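PDB 6CPY: GRMZM2G135359 pseudokinase from Zea mays, which is a receptor-like pseudokinase, probably membrane-anchored, whose kinase-like domain is likely to have little or no phosphotransfer activity. Local coordinates for residues A[167-179]-A[183-195]. Residues are numbered along the deposited sequence; the frame is centred on the assembly and turned at random.
Sequences PAALRNFDSTTVY and DFAAKVSDLEFWN
Arg171 and Asp190 meet in a salt bridge, NH1 to OD1 2.7 Å, their flat groups turned 67° apart. Arg171 CG sits between the backbone N and the carbonyl carbon (chi1 76°), and the chain then runs straight to NE, bringing the guanidinium to Asp190; NH2 also reaches Glu192 O at 2.9 Å, above that carbonyl's plane, and NH1 turns back to Ala168 O. Trp194 NE1 bonds Asp190 OD2 on its syn lone pair, while CD1 lies over one guanidinium face; Asn172 ND2 covers the opposite face. A leucine in place of Arg171 would probably leave Asp190 without its charged mate. Ala168 is small enough for CB to sit over Trp194's six-membered ring, a CH-pi contact 4.1 Å from the centroid.

Farther along, Tyr179 and Lys187 form an antiparallel hydrogen-bonded pair, and Thr177 O takes both Ser189 N and Ser189 OG (2.6 Å). Apolar Val188 suits the buried side, CG1 touching Leu170 CD2 at 3.9 Å and Phe173.

The segments correspond to a kinase's catalytic loop and DFG region, Leu170-Arg171-Asn172 and Asp190-Leu191-Glu192 replacing His-Arg-Asp and Asp-Phe-Gly, consistent with a pseudokinase. Leu170 and Phe173 pack on helix 144-164, Trp194 on helix 82-96; strands 178-180 and 186-188 form a two-stranded hairpin, Val178 touching helix 130-135.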
# COMPACT_ATOMS: atom_id res chain seq x y z
N PRO A 167 -2.76 -1.53 11.84
CA PRO A 167 -2.15 -0.36 11.21
C PRO A 167 -0.68 -0.52 10.80
O PRO A 167 -0.20 0.23 9.94
CB PRO A 167 -2.28 0.73 12.28
CG PRO A 167 -2.22 -0.03 13.56
CD PRO A 167 -2.97 -1.30 13.29
N ALA A 168 0.03 -1.48 11.40
CA ALA A 168 1.45 -1.73 11.08
C ALA A 168 1.68 -1.89 9.58
O ALA A 168 2.74 -1.52 9.07
CB ALA A 168 1.95 -2.96 11.82
N ALA A 169 0.68 -2.42 8.89
CA ALA A 169 0.72 -2.59 7.44
C ALA A 169 0.77 -1.27 6.65
O ALA A 169 1.07 -1.26 5.47
CB ALA A 169 -0.47 -3.42 6.99
N LEU A 170 0.47 -0.15 7.31
CA LEU A 170 0.41 1.14 6.65
C LEU A 170 1.54 2.06 7.10
O LEU A 170 1.51 3.27 6.84
CB LEU A 170 -0.93 1.81 6.95
CG LEU A 170 -2.19 1.00 6.61
CD1 LEU A 170 -3.42 1.69 7.19
CD2 LEU A 170 -2.32 0.83 5.11
N ARG A 171 2.55 1.49 7.76
CA ARG A 171 3.63 2.30 8.33
C ARG A 171 4.45 3.03 7.28
O ARG A 171 5.08 4.05 7.59
CB ARG A 171 4.55 1.44 9.22
CG ARG A 171 5.49 0.55 8.43
CD ARG A 171 6.03 -0.61 9.24
NE ARG A 171 6.91 -1.43 8.40
CZ ARG A 171 6.50 -2.28 7.47
NH1 ARG A 171 5.20 -2.47 7.23
NH2 ARG A 171 7.39 -2.95 6.75
N ASN A 172 4.46 2.52 6.05
CA ASN A 172 5.18 3.14 4.92
C ASN A 172 4.26 3.79 3.87
O ASN A 172 4.69 4.09 2.76
CB ASN A 172 6.07 2.09 4.24
CG ASN A 172 7.16 1.59 5.15
OD1 ASN A 172 7.74 2.36 5.91
ND2 ASN A 172 7.44 0.28 5.09
N PHE A 173 3.00 4.00 4.23
CA PHE A 173 2.00 4.45 3.27
C PHE A 173 2.31 5.78 2.57
O PHE A 173 2.47 6.82 3.21
CB PHE A 173 0.64 4.52 3.96
CG PHE A 173 -0.43 5.11 3.11
CD1 PHE A 173 -0.93 4.42 2.02
CD2 PHE A 173 -0.91 6.38 3.38
CE1 PHE A 173 -1.90 4.97 1.22
CE2 PHE A 173 -1.90 6.93 2.59
CZ PHE A 173 -2.38 6.23 1.50
N ASP A 174 2.42 5.74 1.24
CA ASP A 174 2.52 6.94 0.40
C ASP A 174 2.25 6.54 -1.05
O ASP A 174 1.85 5.41 -1.32
CB ASP A 174 3.86 7.68 0.57
CG ASP A 174 5.07 6.85 0.19
OD1 ASP A 174 5.00 6.02 -0.74
OD2 ASP A 174 6.12 7.06 0.83
N SER A 175 2.42 7.47 -1.99
CA SER A 175 2.09 7.14 -3.38
C SER A 175 3.01 6.08 -3.98
O SER A 175 2.64 5.43 -4.96
CB SER A 175 2.02 8.40 -4.26
OG SER A 175 3.29 9.01 -4.37
N THR A 176 4.20 5.87 -3.40
CA THR A 176 5.09 4.79 -3.86
C THR A 176 4.64 3.39 -3.41
O THR A 176 5.10 2.38 -3.96
CB THR A 176 6.58 4.98 -3.44
OG1 THR A 176 6.73 4.79 -2.03
CG2 THR A 176 7.08 6.36 -3.85
N THR A 177 3.74 3.32 -2.44
CA THR A 177 3.26 2.03 -1.94
C THR A 177 1.84 1.70 -2.35
O THR A 177 1.32 0.66 -1.94
CB THR A 177 3.44 1.92 -0.42
OG1 THR A 177 2.54 2.80 0.26
CG2 THR A 177 4.86 2.25 -0.05
N VAL A 178 1.22 2.56 -3.16
CA VAL A 178 -0.07 2.28 -3.76
C VAL A 178 0.16 1.83 -5.19
O VAL A 178 0.73 2.57 -6.00
CB VAL A 178 -0.98 3.52 -3.78
CG1 VAL A 178 -2.31 3.20 -4.44
CG2 VAL A 178 -1.20 4.04 -2.36
N TYR A 179 -0.29 0.62 -5.49
CA TYR A 179 -0.19 0.05 -6.83
C TYR A 179 -1.55 0.13 -7.53
O TYR A 179 -2.58 0.33 -6.90
CB TYR A 179 0.31 -1.39 -6.76
CG TYR A 179 1.78 -1.47 -6.40
CD1 TYR A 179 2.21 -1.33 -5.08
CD2 TYR A 179 2.75 -1.65 -7.39
CE1 TYR A 179 3.55 -1.38 -4.76
CE2 TYR A 179 4.10 -1.70 -7.07
CZ TYR A 179 4.50 -1.56 -5.76
OH TYR A 179 5.84 -1.62 -5.46
N ASP A 183 -7.36 -2.07 -14.50
CA ASP A 183 -8.28 -0.95 -14.80
C ASP A 183 -8.12 0.22 -13.81
O ASP A 183 -9.07 0.98 -13.55
CB ASP A 183 -9.73 -1.43 -14.90
CG ASP A 183 -10.24 -2.06 -13.64
OD1 ASP A 183 -9.58 -1.93 -12.58
OD2 ASP A 183 -11.32 -2.69 -13.71
N PHE A 184 -6.90 0.35 -13.30
CA PHE A 184 -6.47 1.47 -12.47
C PHE A 184 -7.22 1.61 -11.14
O PHE A 184 -7.40 2.71 -10.65
CB PHE A 184 -6.49 2.77 -13.28
CG PHE A 184 -5.54 2.73 -14.44
CD1 PHE A 184 -4.22 3.10 -14.26
CD2 PHE A 184 -5.95 2.25 -15.67
CE1 PHE A 184 -3.33 3.05 -15.32
CE2 PHE A 184 -5.06 2.18 -16.73
CZ PHE A 184 -3.74 2.59 -16.55
N ALA A 185 -7.64 0.49 -10.57
CA ALA A 185 -8.11 0.50 -9.19
C ALA A 185 -6.90 0.51 -8.25
O ALA A 185 -5.81 0.03 -8.61
CB ALA A 185 -8.99 -0.70 -8.91
N ALA A 186 -7.08 1.04 -7.05
CA ALA A 186 -6.01 1.12 -6.08
C ALA A 186 -5.79 -0.21 -5.37
O ALA A 186 -6.74 -0.87 -4.99
CB ALA A 186 -6.32 2.19 -5.04
N LYS A 187 -4.52 -0.56 -5.18
CA LYS A 187 -4.12 -1.59 -4.22
C LYS A 187 -3.01 -1.06 -3.32
O LYS A 187 -1.86 -0.88 -3.75
CB LYS A 187 -3.71 -2.89 -4.93
CG LYS A 187 -4.91 -3.78 -5.23
CD LYS A 187 -4.52 -5.17 -5.74
CE LYS A 187 -5.73 -5.99 -6.09
NZ LYS A 187 -6.48 -6.48 -4.90
N VAL A 188 -3.38 -0.75 -2.08
CA VAL A 188 -2.42 -0.32 -1.07
C VAL A 188 -1.57 -1.54 -0.72
O VAL A 188 -2.10 -2.65 -0.60
CB VAL A 188 -3.10 0.21 0.19
CG1 VAL A 188 -2.06 0.64 1.22
CG2 VAL A 188 -4.03 1.37 -0.16
N SER A 189 -0.27 -1.34 -0.56
CA SER A 189 0.64 -2.47 -0.33
C SER A 189 1.42 -2.37 0.97
O SER A 189 1.57 -1.29 1.55
CB SER A 189 1.62 -2.62 -1.48
OG SER A 189 2.57 -1.58 -1.49
N ASP A 190 1.93 -3.52 1.40
CA ASP A 190 2.87 -3.58 2.49
C ASP A 190 3.92 -4.65 2.14
O ASP A 190 3.80 -5.81 2.56
CB ASP A 190 2.17 -3.93 3.78
CG ASP A 190 3.12 -4.05 4.96
OD1 ASP A 190 4.28 -3.58 4.90
OD2 ASP A 190 2.71 -4.65 5.96
N LEU A 191 4.92 -4.23 1.38
CA LEU A 191 5.92 -5.14 0.81
C LEU A 191 7.19 -5.26 1.65
O LEU A 191 7.93 -6.24 1.53
CB LEU A 191 6.25 -4.69 -0.60
CG LEU A 191 5.05 -4.71 -1.55
CD1 LEU A 191 5.40 -4.04 -2.86
CD2 LEU A 191 4.55 -6.12 -1.80
N GLU A 192 7.44 -4.26 2.49
CA GLU A 192 8.67 -4.20 3.28
C GLU A 192 8.58 -5.19 4.42
O GLU A 192 7.55 -5.31 5.07
CB GLU A 192 8.87 -2.79 3.84
CG GLU A 192 9.15 -1.74 2.78
CD GLU A 192 10.62 -1.37 2.66
OE1 GLU A 192 11.48 -2.28 2.72
OE2 GLU A 192 10.92 -0.17 2.50
N PHE A 193 9.67 -5.90 4.67
CA PHE A 193 9.70 -6.81 5.80
C PHE A 193 9.68 -5.98 7.08
O PHE A 193 10.33 -4.92 7.15
CB PHE A 193 10.93 -7.72 5.73
CG PHE A 193 10.84 -8.77 4.66
CD1 PHE A 193 10.97 -8.44 3.32
CD2 PHE A 193 10.62 -10.10 4.99
CE1 PHE A 193 10.87 -9.42 2.33
CE2 PHE A 193 10.52 -11.08 4.01
CZ PHE A 193 10.64 -10.73 2.67
N TRP A 194 8.92 -6.43 8.07
CA TRP A 194 8.72 -5.68 9.33
C TRP A 194 9.99 -5.69 10.20
O TRP A 194 10.02 -6.37 11.23
CB TRP A 194 7.54 -6.26 10.12
CG TRP A 194 6.17 -6.04 9.52
CD1 TRP A 194 5.88 -5.54 8.28
CD2 TRP A 194 4.92 -6.34 10.14
NE1 TRP A 194 4.52 -5.51 8.10
CE2 TRP A 194 3.90 -5.99 9.22
CE3 TRP A 194 4.55 -6.86 11.39
CZ2 TRP A 194 2.54 -6.15 9.52
CZ3 TRP A 194 3.21 -7.03 11.68
CH2 TRP A 194 2.22 -6.67 10.74
N ASN A 195 11.01 -4.95 9.79
CA ASN A 195 12.25 -4.84 10.58
C ASN A 195 13.08 -3.63 10.15
O ASN A 195 12.62 -2.49 10.22
CB ASN A 195 13.08 -6.13 10.48
CG ASN A 195 13.44 -6.51 9.06
OD1 ASN A 195 13.96 -5.69 8.30
ND2 ASN A 195 13.19 -7.76 8.70
O HOH W 1 1.31 1.22 2.05